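Local coordinates for lipoprotein (Colwellia psychrerythraea, PDB 3O0Y) that is of unknown function but, as a putative lipoprotein of the DUF885 family in the peptidase MA clan, is possibly related to metallopeptidases, at residues 202-205 against 206-210; 234-237 against 238-242; 320-323 against 324-327; 578-581 against 582-586. One frame throughout, in Å; residues are numbered along the deposited sequence.

The four contacts come in series along one mostly helical chain, each local, between residues mostly three to five apart along one helix or at its end. Contact 1 lies in the C-terminal part of helix 197-210, contact 2 at the start of helix 236-268, contact 3 at the C-terminal end of helix 302-326 and contact 4 at the start of helix 580-588. Nearest atoms are about 16 Å apart for contacts 1 and 2 and about 20 Å for contacts 3 and 4. The centres of contacts 2 and 3 lie about 62 Å apart. Contact 1 packs on the helix that contact 2 begins, yet the four mark separate helix ends, not one shared site.

Contact 1: residues 202-205 against 206-210; sequences GAIK and YLKGF
Leu-207 packs onto the carbonyl of Ala-203 in the tightest part of this helical turn. Its N donates to Ala-203 O at 2.9 Å, while its own CG lies 3.2 Å from that same Ala-203 O. CG stands beside the backbone N (chi1 -68°), which folds the branch back over the preceding turn and explains the closeness. Ala-203 O is crowded from another direction as well: Tyr-206 CB approaches it to 3.4 Å, and the oxygen lies at the edge of the tyrosine ring, near its plane. The backbone ladder continues on both sides. Tyr-206 N reaches Gly-202 O at 3.1 Å, Gly-209 N reaches Lys-205 O at 2.9 Å, and Lys-208 N meets Ile-204 O at 2.8 Å with an N-H...O angle of 172°, the straightest of the four.

The loose side belongs to the two lysines, both exposed. Lys-205 runs out as an extended chain, and of the following segment its side chain touches only the backbone N of Tyr-206, through CB and CG. Lys-208 also starts extended but bends at chi3 (-79°), which carries NZ back over the preceding turn to 4.1 Å from Ile-204 CG2, a distant approach between a charged tip and a methyl.

Ala-203 and Leu-207 meet Val-138 in a loop. Helix 144-154 takes Leu-207 on Leu-145, whose O accepts a hydrogen bond from Tyr-206 OH, and helix 236-268 receives Ile-204 on Ser-265, Leu-207 on Tyr-258 and Lys-208 on Glu-262.

Contact 2: residues 234-237 against 238-242; sequences LTTE and QKQSL
A capping box between Thr-235 and Gln-238 starts helix 236-268, with Thr-235 at the N-cap position. Two reciprocal bonds define it. Gln-238 N donates to Thr-235 OG1 at 3.1 Å, and Thr-235 N donates to Gln-238 OE1 at 3.0 Å with an N-H...O angle of 161°. The second donor lies in the carbonyl plane of the amide, on a lone pair of OE1. For Thr-235, a chi1 of 73° sets OG1 between the backbone N and the carbonyl carbon, turned to the first turn; Gln-238 reaches back through an extended chain that passes OG1 with its CG at 3.3 Å. With an alanine at the Gln-238 position, Thr-235 N would probably lose its acceptor and the flank of Leu-234, whose CD2 is 3.7 Å from Gln-238 OE1, its cover.

Apolar contact lies alongside the box. Leu-234 CD1 meets Leu-242 CD1 at 3.8 Å, the two side chains crossing at about a right angle, and these leucines face helices 161-172 and 219-228. On the solvent side Lys-239 NZ makes a weak bond to Leu-234 O. One water bridges the same two atoms, weakly at the lysine, and another joins NZ at 2.7 Å to Thr-236 OG1.

Side-chain caps of this reciprocal kind are typical of alpha-helix N-termini, where first-turn amides lack backbone acceptors; glutamine here stands where glutamate is often found.

Contact 3: residues 320-323 against 324-327; sequences MNEI and LLAQ
Backbone hydrogen bonds join Met-320 through Ile-323 to Leu-324 through Gln-327 in four successive steps, and they slacken along the chain. Leu-324 N to Met-320 O is 2.9 Å and nearly straight, with an N-H...O angle of 174°. Leu-325 N to Asn-321 O is equally short, but Ala-326 N to Glu-322 O and Gln-327 N to Ile-323 O stretch to 3.2 Å, and the last bends to 138°. That bend fits a shared N-H, for Gln-327 N also bonds weakly to Leu-324 O.

Water adds to this final step. Ile-323 O also accepts from a water at 2.9 Å, which in turn accepts from Gln-327 NE2 at 2.8 Å. The glutamine chain bends at chi2 (-53°), folding its amide back toward the preceding turn, so that one carbonyl is held by both an amide N-H and a bridging water.

Van der Waals contact makes up the rest. Leu-325 CG presses to 3.2 Å on Asn-321 O, and its CD1 lies 3.8 Å from Asn-321 ND2, the two side chains passing at a slant. Asn-321 OD1 is bonded elsewhere, to Arg-337 NH2. On the buried flank Leu-324 CD1 sits 3.5 Å from Met-320 O, and both residues pack on helices 334-342 and 491-515.

Bonds that lengthen and bend, with a carbonyl handed over partly to water, are the marks of the last turn of an alpha-helix, here the C-terminal turn of helix 302-326.

Contact 4: residues 578-581 against 582-586; sequences FDLA and EFHDV
Glu-582 OE1 is held by three groups: a salt bridge from Lys-609 NZ, a hydrogen bond from Trp-605 NE1, and a water at 2.9 Å that also receives a weak bond from Asp-579 N. The setting is the N-terminus of helix 580-588, with Asp-579 as N-cap. Asp-579 OD2 accepts from Glu-582 N at 3.0 Å, on its anti side and 19° out of the carboxylate plane. The next rungs are backbone bonds, Phe-583 N to Asp-579 O and His-584 N to Leu-580 O, the latter 2.9 Å.

His-584 meets Leu-580 twice. Leu-580 O lies over one face of the imidazole, offset toward its rim, and Leu-580 CG comes to 3.5 Å from His-584 CE1, since chi1 of -173° swings the leucine branch along the helix toward the ring. Beyond the turn the ring bonds Tyr-476 OH through NE2 and Val-377 O through ND1, and stacks on Phe-378. A leucine in place of His-584 would probably leave Tyr-476 OH and Val-377 O without these partners.

Ahead of the cap, the Phe-578 ring approaches the helix obliquely, bringing CZ to 3.9 Å from Phe-583 CB.

Contact 1: residues 202-205 against 206-210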
loop_
_atom_site.group_PDB
_atom_site.type_symbol
_atom_site.label_atom_id
_atom_site.label_comp_id
_atom_site.label_asym_id
_atom_site.label_seq_id
_atom_site.Cartn_x
_atom_site.Cartn_y
_atom_site.Cartn_z
ATOM N N GLY A 202 -13.924 14.755 2.172
ATOM C CA GLY A 202 -13.555 13.583 2.931
ATOM C C GLY A 202 -12.361 13.872 3.857
ATOM O O GLY A 202 -12.351 13.439 5.044
ATOM N N ALA A 203 -11.408 14.692 3.369
ATOM C CA ALA A 203 -10.271 15.144 4.210
ATOM C C ALA A 203 -10.787 15.962 5.424
ATOM O O ALA A 203 -10.349 15.783 6.567
ATOM C CB ALA A 203 -9.307 15.946 3.442
ATOM N N ILE A 204 -11.683 16.892 5.175
ATOM C CA ILE A 204 -12.260 17.694 6.259
ATOM C C ILE A 204 -12.925 16.841 7.315
ATOM O O ILE A 204 -12.746 17.077 8.529
ATOM C CB ILE A 204 -13.199 18.767 5.644
ATOM C CG1 ILE A 204 -12.347 19.795 4.956
ATOM C CG2 ILE A 204 -14.114 19.495 6.712
ATOM C CD1 ILE A 204 -13.130 20.648 3.900
ATOM N N LYS A 205 -13.664 15.830 6.885
ATOM C CA LYS A 205 -14.390 14.993 7.796
ATOM C C LYS A 205 -13.372 14.285 8.688
ATOM O O LYS A 205 -13.594 14.142 9.908
ATOM C CB LYS A 205 -15.253 13.969 7.067
ATOM C CG LYS A 205 -15.794 12.853 7.986
ATOM C CD LYS A 205 -16.866 12.010 7.267
ATOM C CE LYS A 205 -17.147 10.689 7.999
ATOM N NZ LYS A 205 -17.757 9.682 7.043
ATOM N N TYR A 206 -12.277 13.825 8.092
ATOM C CA TYR A 206 -11.208 13.163 8.870
ATOM C C TYR A 206 -10.607 14.115 9.893
ATOM O O TYR A 206 -10.447 13.791 11.071
ATOM C CB TYR A 206 -10.101 12.644 7.938
ATOM C CG TYR A 206 -8.857 12.265 8.741
ATOM C CD1 TYR A 206 -8.784 11.062 9.422
ATOM C CD2 TYR A 206 -7.784 13.158 8.870
ATOM C CE1 TYR A 206 -7.657 10.738 10.196
ATOM C CE2 TYR A 206 -6.661 12.826 9.631
ATOM C CZ TYR A 206 -6.626 11.628 10.307
ATOM O OH TYR A 206 -5.478 11.329 11.055
ATOM N N LEU A 207 -10.269 15.312 9.418
ATOM C CA LEU A 207 -9.595 16.317 10.250
ATOM C C LEU A 207 -10.503 16.762 11.422
ATOM O O LEU A 207 -10.036 16.934 12.566
ATOM C CB LEU A 207 -9.210 17.526 9.413
ATOM C CG LEU A 207 -8.125 17.285 8.361
ATOM C CD1 LEU A 207 -7.979 18.470 7.400
ATOM C CD2 LEU A 207 -6.763 16.955 9.028
ATOM N N LYS A 208 -11.796 16.968 11.129
ATOM C CA LYS A 208 -12.782 17.247 12.189
ATOM C C LYS A 208 -12.879 16.079 13.182
ATOM O O LYS A 208 -12.878 16.295 14.393
ATOM C CB LYS A 208 -14.150 17.502 11.573
ATOM C CG LYS A 208 -15.180 17.974 12.518
ATOM C CD LYS A 208 -16.542 18.225 11.796
ATOM C CE LYS A 208 -16.533 19.550 11.059
ATOM N NZ LYS A 208 -16.970 19.483 9.603
ATOM N N GLY A 209 -12.985 14.869 12.667
ATOM C CA GLY A 209 -13.076 13.667 13.483
ATOM C C GLY A 209 -11.870 13.522 14.407
ATOM O O GLY A 209 -11.984 13.045 15.583
ATOM N N PHE A 210 -10.717 13.969 13.920
ATOM C CA PHE A 210 -9.426 13.786 14.677
ATOM C C PHE A 210 -9.403 14.512 16.043
ATOM O O PHE A 210 -8.898 13.941 17.049
ATOM C CB PHE A 210 -8.219 14.214 13.806
ATOM C CG PHE A 210 -6.868 13.712 14.301
ATOM C CD1 PHE A 210 -6.402 12.466 13.936
ATOM C CD2 PHE A 210 -6.070 14.508 15.096
ATOM C CE1 PHE A 210 -5.137 12.053 14.331
ATOM C CE2 PHE A 210 -4.828 14.090 15.512
ATOM C CZ PHE A 210 -4.368 12.859 15.140
#

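Contact 2: residues 234-237 against 238-242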
loop_
_atom_site.group_PDB
_atom_site.type_symbol
_atom_site.label_atom_id
_atom_site.label_comp_id
_atom_site.label_asym_id
_atom_site.label_seq_id
_atom_site.Cartn_x
_atom_site.Cartn_y
_atom_site.Cartn_z
ATOM N N LEU A 234 10.224 2.434 34.968
ATOM C CA LEU A 234 9.647 3.706 35.399
ATOM C C LEU A 234 8.741 3.422 36.570
ATOM O O LEU A 234 7.971 2.444 36.526
ATOM C CB LEU A 234 8.816 4.337 34.291
ATOM C CG LEU A 234 9.627 4.844 33.048
ATOM C CD1 LEU A 234 8.731 5.131 31.875
ATOM C CD2 LEU A 234 10.485 6.014 33.425
ATOM N N THR A 235 8.820 4.271 37.579
ATOM C CA THR A 235 7.858 4.258 38.658
ATOM C C THR A 235 6.471 4.706 38.144
ATOM O O THR A 235 6.326 5.311 37.060
ATOM C CB THR A 235 8.251 5.174 39.813
ATOM O OG1 THR A 235 8.056 6.523 39.416
ATOM C CG2 THR A 235 9.670 4.923 40.367
ATOM N N THR A 236 5.422 4.396 38.915
ATOM C CA THR A 236 4.076 4.794 38.520
ATOM C C THR A 236 3.979 6.312 38.451
ATOM O O THR A 236 3.348 6.840 37.524
ATOM C CB THR A 236 2.999 4.253 39.526
ATOM O OG1 THR A 236 3.053 2.807 39.502
ATOM C CG2 THR A 236 1.610 4.775 39.118
ATOM N N GLU A 237 4.631 7.020 39.377
ATOM C CA GLU A 237 4.589 8.497 39.310
ATOM C C GLU A 237 5.262 9.028 38.021
ATOM O O GLU A 237 4.799 10.010 37.402
ATOM C CB GLU A 237 5.257 9.146 40.527
ATOM C CG GLU A 237 4.542 8.814 41.851
ATOM C CD GLU A 237 3.227 9.601 42.099
ATOM O OE1 GLU A 237 3.245 10.854 41.956
ATOM O OE2 GLU A 237 2.189 8.992 42.505
ATOM N N GLN A 238 6.341 8.362 37.620
ATOM C CA GLN A 238 7.111 8.807 36.458
ATOM C C GLN A 238 6.281 8.567 35.219
ATOM O O GLN A 238 6.264 9.400 34.307
ATOM C CB GLN A 238 8.447 8.086 36.358
ATOM C CG GLN A 238 9.517 8.566 37.329
ATOM C CD GLN A 238 10.756 7.750 37.147
ATOM O OE1 GLN A 238 10.722 6.491 37.115
ATOM N NE2 GLN A 238 11.862 8.451 36.870
ATOM N N LYS A 239 5.577 7.440 35.193
ATOM C CA LYS A 239 4.625 7.142 34.095
ATOM C C LYS A 239 3.514 8.177 34.039
ATOM O O LYS A 239 3.185 8.690 32.939
ATOM C CB LYS A 239 4.014 5.753 34.221
ATOM C CG LYS A 239 4.973 4.612 34.035
ATOM C CD LYS A 239 4.326 3.323 34.442
ATOM C CE LYS A 239 5.202 2.141 34.202
ATOM N NZ LYS A 239 5.139 1.139 35.196
ATOM N N GLN A 240 2.978 8.571 35.201
ATOM C CA GLN A 240 1.912 9.594 35.230
ATOM C C GLN A 240 2.412 10.907 34.704
ATOM O O GLN A 240 1.688 11.601 33.989
ATOM C CB GLN A 240 1.310 9.796 36.658
ATOM C CG GLN A 240 0.569 8.576 37.255
ATOM C CD GLN A 240 0.154 8.728 38.788
ATOM O OE1 GLN A 240 0.688 9.582 39.545
ATOM N NE2 GLN A 240 -0.795 7.879 39.230
ATOM N N SER A 241 3.612 11.303 35.093
ATOM C CA SER A 241 4.164 12.567 34.611
ATOM C C SER A 241 4.325 12.574 33.087
ATOM O O SER A 241 4.052 13.577 32.417
ATOM C CB SER A 241 5.548 12.816 35.201
ATOM O OG SER A 241 6.150 13.980 34.614
ATOM N N LEU A 242 4.789 11.462 32.552
ATOM C CA LEU A 242 4.912 11.396 31.060
ATOM C C LEU A 242 3.527 11.457 30.349
ATOM O O LEU A 242 3.371 12.162 29.356
ATOM C CB LEU A 242 5.711 10.165 30.676
ATOM C CG LEU A 242 7.205 10.169 31.031
ATOM C CD1 LEU A 242 7.790 8.747 31.060
ATOM C CD2 LEU A 242 7.988 11.009 30.090
HETATM O O HOH W 1 6.720 0.543 37.880
HETATM O O HOH W 2 3.100 1.392 37.000
#

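Contact 3: residues 320-323 against 324-327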
loop_
_atom_site.group_PDB
_atom_site.type_symbol
_atom_site.label_atom_id
_atom_site.label_comp_id
_atom_site.label_asym_id
_atom_site.label_seq_id
_atom_site.Cartn_x
_atom_site.Cartn_y
_atom_site.Cartn_z
ATOM N N MET A 320 -17.083 -17.481 -13.380
ATOM C CA MET A 320 -17.923 -17.491 -12.178
ATOM C C MET A 320 -19.343 -17.966 -12.501
ATOM O O MET A 320 -19.906 -18.724 -11.755
ATOM C CB MET A 320 -17.969 -16.075 -11.575
ATOM C CG MET A 320 -16.653 -15.628 -10.954
ATOM S SD MET A 320 -16.637 -13.854 -10.355
ATOM C CE MET A 320 -17.606 -14.122 -8.807
ATOM N N ASN A 321 -19.942 -17.488 -13.611
ATOM C CA ASN A 321 -21.275 -18.008 -14.022
ATOM C C ASN A 321 -21.329 -19.523 -14.103
ATOM O O ASN A 321 -22.297 -20.172 -13.649
ATOM C CB ASN A 321 -21.727 -17.312 -15.296
ATOM C CG ASN A 321 -23.064 -17.811 -15.775
ATOM O OD1 ASN A 321 -24.097 -17.576 -15.135
ATOM N ND2 ASN A 321 -23.074 -18.399 -16.988
ATOM N N GLU A 322 -20.309 -20.154 -14.683
ATOM C CA GLU A 322 -20.314 -21.588 -14.796
ATOM C C GLU A 322 -20.301 -22.334 -13.456
ATOM O O GLU A 322 -21.012 -23.322 -13.238
ATOM C CB GLU A 322 -19.120 -22.112 -15.587
ATOM C CG GLU A 322 -19.092 -21.692 -17.014
ATOM C CD GLU A 322 -20.220 -22.153 -17.865
ATOM O OE1 GLU A 322 -20.904 -23.141 -17.542
ATOM O OE2 GLU A 322 -20.374 -21.534 -18.944
ATOM N N ILE A 323 -19.490 -21.823 -12.555
ATOM C CA ILE A 323 -19.410 -22.417 -11.237
ATOM C C ILE A 323 -20.726 -22.225 -10.506
ATOM O O ILE A 323 -21.205 -23.147 -9.847
ATOM C CB ILE A 323 -18.189 -21.853 -10.492
ATOM C CG1 ILE A 323 -16.890 -22.178 -11.232
ATOM C CG2 ILE A 323 -18.168 -22.203 -8.998
ATOM C CD1 ILE A 323 -15.712 -21.347 -10.752
ATOM N N LEU A 324 -21.289 -20.998 -10.563
ATOM C CA LEU A 324 -22.579 -20.716 -9.985
ATOM C C LEU A 324 -23.685 -21.641 -10.467
ATOM O O LEU A 324 -24.452 -22.175 -9.666
ATOM C CB LEU A 324 -22.976 -19.224 -10.140
ATOM C CG LEU A 324 -22.223 -18.269 -9.211
ATOM C CD1 LEU A 324 -22.192 -16.882 -9.827
ATOM C CD2 LEU A 324 -22.822 -18.282 -7.749
ATOM N N LEU A 325 -23.795 -21.809 -11.781
ATOM C CA LEU A 325 -24.794 -22.651 -12.351
ATOM C C LEU A 325 -24.678 -24.055 -11.777
ATOM O O LEU A 325 -25.703 -24.671 -11.421
ATOM C CB LEU A 325 -24.592 -22.773 -13.888
ATOM C CG LEU A 325 -25.027 -21.532 -14.645
ATOM C CD1 LEU A 325 -24.698 -21.709 -16.131
ATOM C CD2 LEU A 325 -26.459 -21.258 -14.530
ATOM N N ALA A 326 -23.438 -24.554 -11.639
ATOM C CA ALA A 326 -23.215 -25.883 -11.185
ATOM C C ALA A 326 -23.654 -26.074 -9.710
ATOM O O ALA A 326 -23.914 -27.209 -9.262
ATOM C CB ALA A 326 -21.734 -26.309 -11.362
ATOM N N GLN A 327 -23.672 -25.004 -8.960
ATOM C CA GLN A 327 -24.180 -25.002 -7.574
ATOM C C GLN A 327 -25.659 -24.757 -7.477
ATOM O O GLN A 327 -26.218 -24.769 -6.365
ATOM C CB GLN A 327 -23.449 -23.948 -6.716
ATOM C CG GLN A 327 -21.970 -24.217 -6.521
ATOM C CD GLN A 327 -21.732 -25.593 -5.991
ATOM O OE1 GLN A 327 -22.299 -25.976 -4.968
ATOM N NE2 GLN A 327 -20.816 -26.275 -6.601
HETATM O O HOH W 3 -19.543 -25.348 -8.912
#

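Contact 4: residues 578-581 against 582-586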
loop_
_atom_site.group_PDB
_atom_site.type_symbol
_atom_site.label_atom_id
_atom_site.label_comp_id
_atom_site.label_asym_id
_atom_site.label_seq_id
_atom_site.Cartn_x
_atom_site.Cartn_y
_atom_site.Cartn_z
ATOM N N PHE A 578 9.950 -27.366 -17.335
ATOM C CA PHE A 578 9.460 -26.258 -16.486
ATOM C C PHE A 578 9.341 -26.699 -15.036
ATOM O O PHE A 578 8.728 -27.710 -14.744
ATOM C CB PHE A 578 8.176 -25.628 -17.032
ATOM C CG PHE A 578 7.655 -24.494 -16.183
ATOM C CD1 PHE A 578 8.110 -23.174 -16.339
ATOM C CD2 PHE A 578 6.688 -24.753 -15.234
ATOM C CE1 PHE A 578 7.635 -22.147 -15.494
ATOM C CE2 PHE A 578 6.236 -23.763 -14.406
ATOM C CZ PHE A 578 6.719 -22.441 -14.563
ATOM N N ASP A 579 9.847 -25.875 -14.106
ATOM C CA ASP A 579 9.693 -26.126 -12.682
ATOM C C ASP A 579 9.173 -24.872 -11.995
ATOM O O ASP A 579 9.834 -23.798 -12.001
ATOM C CB ASP A 579 11.021 -26.495 -12.075
ATOM C CG ASP A 579 10.848 -26.921 -10.663
ATOM O OD1 ASP A 579 10.293 -28.021 -10.461
ATOM O OD2 ASP A 579 11.106 -26.114 -9.762
ATOM N N LEU A 580 7.951 -24.940 -11.506
ATOM C CA LEU A 580 7.338 -23.756 -10.933
ATOM C C LEU A 580 8.129 -23.241 -9.740
ATOM O O LEU A 580 8.175 -22.079 -9.483
ATOM C CB LEU A 580 5.883 -24.087 -10.555
ATOM C CG LEU A 580 5.035 -22.920 -10.080
ATOM C CD1 LEU A 580 4.773 -21.906 -11.159
ATOM C CD2 LEU A 580 3.694 -23.527 -9.463
ATOM N N ALA A 581 8.749 -24.129 -8.946
ATOM C CA ALA A 581 9.568 -23.680 -7.826
ATOM C C ALA A 581 10.695 -22.762 -8.258
ATOM O O ALA A 581 10.988 -21.743 -7.573
ATOM C CB ALA A 581 10.129 -24.877 -7.022
ATOM N N GLU A 582 11.366 -23.122 -9.353
ATOM C CA GLU A 582 12.431 -22.242 -9.912
ATOM C C GLU A 582 11.908 -20.970 -10.404
ATOM O O GLU A 582 12.535 -19.965 -10.197
ATOM C CB GLU A 582 13.157 -22.915 -11.051
ATOM C CG GLU A 582 13.958 -24.142 -10.591
ATOM C CD GLU A 582 14.743 -24.790 -11.728
ATOM O OE1 GLU A 582 14.722 -24.297 -12.886
ATOM O OE2 GLU A 582 15.424 -25.795 -11.422
ATOM N N PHE A 583 10.738 -20.970 -11.042
ATOM C CA PHE A 583 10.125 -19.737 -11.509
ATOM C C PHE A 583 9.841 -18.813 -10.338
ATOM O O PHE A 583 10.089 -17.638 -10.412
ATOM C CB PHE A 583 8.818 -20.048 -12.263
ATOM C CG PHE A 583 8.040 -18.840 -12.685
ATOM C CD1 PHE A 583 8.480 -18.128 -13.787
ATOM C CD2 PHE A 583 6.858 -18.452 -12.086
ATOM C CE1 PHE A 583 7.839 -16.940 -14.197
ATOM C CE2 PHE A 583 6.195 -17.291 -12.493
ATOM C CZ PHE A 583 6.682 -16.548 -13.600
ATOM N N HIS A 584 9.283 -19.359 -9.273
ATOM C CA HIS A 584 9.041 -18.555 -8.077
ATOM C C HIS A 584 10.323 -17.969 -7.476
ATOM O O HIS A 584 10.308 -16.866 -6.973
ATOM C CB HIS A 584 8.235 -19.355 -7.035
ATOM C CG HIS A 584 6.793 -19.571 -7.421
ATOM N ND1 HIS A 584 6.043 -20.635 -6.994
ATOM C CD2 HIS A 584 6.025 -18.913 -8.330
ATOM C CE1 HIS A 584 4.833 -20.554 -7.530
ATOM N NE2 HIS A 584 4.801 -19.526 -8.361
ATOM N N ASP A 585 11.409 -18.690 -7.513
ATOM C CA ASP A 585 12.657 -18.184 -6.981
ATOM C C ASP A 585 13.140 -17.009 -7.850
ATOM O O ASP A 585 13.577 -15.977 -7.311
ATOM C CB ASP A 585 13.717 -19.226 -6.948
ATOM C CG ASP A 585 13.522 -20.282 -5.846
ATOM O OD1 ASP A 585 12.751 -20.107 -4.865
ATOM O OD2 ASP A 585 14.281 -21.273 -5.944
ATOM N N VAL A 586 12.999 -17.119 -9.179
ATOM C CA VAL A 586 13.398 -15.980 -10.036
ATOM C C VAL A 586 12.520 -14.776 -9.785
ATOM O O VAL A 586 13.021 -13.610 -9.759
ATOM C CB VAL A 586 13.295 -16.377 -11.573
ATOM C CG1 VAL A 586 13.611 -15.124 -12.487
ATOM C CG2 VAL A 586 14.178 -17.539 -11.878
HETATM O O HOH W 4 12.514 -25.002 -14.604
HETATM O O HOH W 5 11.001 -22.138 -4.748
#